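Local coordinates for coiled-coil quantitatively-enriched protein 1 (Schizosaccharomyces pombe, PDB 7CUJ) that links telomeres to the meiotic centrosome as a molecular adaptor and is required for telomere length regulation and chromosome segregation, at residues T186-Y189 with A193-S196. Numbering follows the deposited sequence.
Sequences TIFY and AYMS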
loop_
_atom_site.group_PDB
_atom_site.type_symbol
_atom_site.label_atom_id
_atom_site.label_comp_id
_atom_site.label_asym_id
_atom_site.label_seq_id
_atom_site.Cartn_x
_atom_site.Cartn_y
_atom_site.Cartn_z
ATOM N N THR A 186 36.710 18.969 7.423
ATOM C CA THR A 186 35.411 18.482 7.870
ATOM C C THR A 186 34.820 17.497 6.861
ATOM O O THR A 186 34.713 17.802 5.675
ATOM C CB THR A 186 34.432 19.635 8.137
ATOM O OG1 THR A 186 35.077 20.587 8.982
ATOM C CG2 THR A 186 33.144 19.184 8.791
ATOM N N ILE A 187 34.420 16.319 7.358
ATOM C CA ILE A 187 33.775 15.294 6.550
ATOM C C ILE A 187 32.380 15.025 7.111
ATOM O O ILE A 187 32.213 14.790 8.307
ATOM C CB ILE A 187 34.612 13.998 6.502
ATOM C CG1 ILE A 187 36.055 14.254 6.059
ATOM C CG2 ILE A 187 33.935 12.953 5.625
ATOM C CD1 ILE A 187 37.029 13.187 6.502
ATOM N N PHE A 188 31.382 15.048 6.222
ATOM C CA PHE A 188 30.043 14.603 6.564
ATOM C C PHE A 188 29.852 13.180 6.056
ATOM O O PHE A 188 29.856 12.944 4.848
ATOM C CB PHE A 188 28.997 15.574 6.018
ATOM C CG PHE A 188 28.955 16.874 6.777
ATOM C CD1 PHE A 188 28.114 17.028 7.869
ATOM C CD2 PHE A 188 29.793 17.924 6.433
ATOM C CE1 PHE A 188 28.092 18.216 8.583
ATOM C CE2 PHE A 188 29.771 19.111 7.148
ATOM C CZ PHE A 188 28.919 19.256 8.220
ATOM N N TYR A 189 29.710 12.242 7.001
ATOM C CA TYR A 189 29.507 10.844 6.657
ATOM C C TYR A 189 28.207 10.693 5.868
ATOM O O TYR A 189 28.122 9.862 4.968
ATOM C CB TYR A 189 29.541 9.954 7.904
ATOM C CG TYR A 189 29.327 8.487 7.621
ATOM C CD1 TYR A 189 30.400 7.648 7.356
ATOM C CD2 TYR A 189 28.053 7.937 7.601
ATOM C CE1 TYR A 189 30.213 6.301 7.087
ATOM C CE2 TYR A 189 27.848 6.592 7.336
ATOM C CZ TYR A 189 28.933 5.772 7.076
ATOM O OH TYR A 189 28.742 4.448 6.815
ATOM N N ALA A 193 23.328 14.352 8.557
ATOM C CA ALA A 193 24.228 15.086 9.435
ATOM C C ALA A 193 24.495 16.479 8.872
ATOM O O ALA A 193 24.576 17.442 9.629
ATOM C CB ALA A 193 25.512 14.318 9.642
ATOM N N TYR A 194 24.619 16.575 7.542
ATOM C CA TYR A 194 24.816 17.863 6.895
ATOM C C TYR A 194 23.594 18.750 7.123
ATOM O O TYR A 194 23.736 19.879 7.586
ATOM C CB TYR A 194 25.162 17.708 5.413
ATOM C CG TYR A 194 25.474 19.018 4.733
ATOM C CD1 TYR A 194 26.740 19.579 4.813
ATOM C CD2 TYR A 194 24.499 19.711 4.032
ATOM C CE1 TYR A 194 27.030 20.789 4.202
ATOM C CE2 TYR A 194 24.772 20.921 3.417
ATOM C CZ TYR A 194 26.042 21.463 3.504
ATOM O OH TYR A 194 26.323 22.655 2.901
ATOM N N MET A 195 22.404 18.223 6.807
ATOM C CA MET A 195 21.149 18.938 6.988
ATOM C C MET A 195 21.083 19.506 8.404
ATOM O O MET A 195 20.797 20.687 8.589
ATOM C CB MET A 195 19.942 18.012 6.786
ATOM C CG MET A 195 19.799 17.439 5.386
ATOM S SD MET A 195 19.356 18.673 4.140
ATOM C CE MET A 195 20.978 19.117 3.522
ATOM N N SER A 196 21.368 18.638 9.382
ATOM C CA SER A 196 21.246 18.925 10.803
ATOM C C SER A 196 22.253 19.990 11.237
ATOM O O SER A 196 21.884 20.953 11.905
ATOM C CB SER A 196 21.399 17.654 11.603
ATOM O OG SER A 196 21.219 17.896 12.989
#
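Phe-188 and Tyr-194 meet in a T-shaped aromatic pair, a buried apolar contact between the C-terminal end of strand 184-188 and the first turn of helix 191-200, the helix that follows it in the chain. The tyrosine supplies the edge and the phenylalanine the face: the ring centroids are 5.1 Å apart and the planes stand at 81°. Tyr-194 CD1 sits over the middle of the Phe-188 ring, 3.7 Å above its plane, so this one carbon has all of the ring beneath it; its nearest atom there is Phe-188 CD2, at 3.8 Å. The tyrosine reaches this position because its CG is anti to the backbone N (chi1 -176°), which brings the CD1 edge onto the phenylalanine.

The Phe-188 ring also lies against the helix backbone. Its CD1 comes within 3.5 Å of Tyr-194 CA, and its CE1 lies 3.7 Å from the carbonyl O of Ala-193. Next to these, the methyl CB of Ala-193 makes a looser apolar contact with Phe-188 CD1, at 4.2 Å. The helix thus meets Phe-188 with the Ala-193 methyl and carbonyl, the Tyr-194 backbone and the edge of the Tyr-194 ring. With an alanine here in place of the phenylalanine, the ring would be gone, which would probably open a gap between strand and helix and leave the Tyr-194 edge without the face it packs on.

Elsewhere, Phe-188 meets the ring of Phe-125 on the adjacent strand 121-126, while Tyr-194 makes a cation-pi contact with Arg-210 on strand 208-213. Asp-190, just ahead of the helix, accepts through OD1 a hydrogen bond from the backbone N of Ala-193. This is the packing of a right-handed beta-alpha-beta crossover, strand 184-188, helix 191-200, strand 208-213, in the parallel-sheet alpha/beta domain of this fragment.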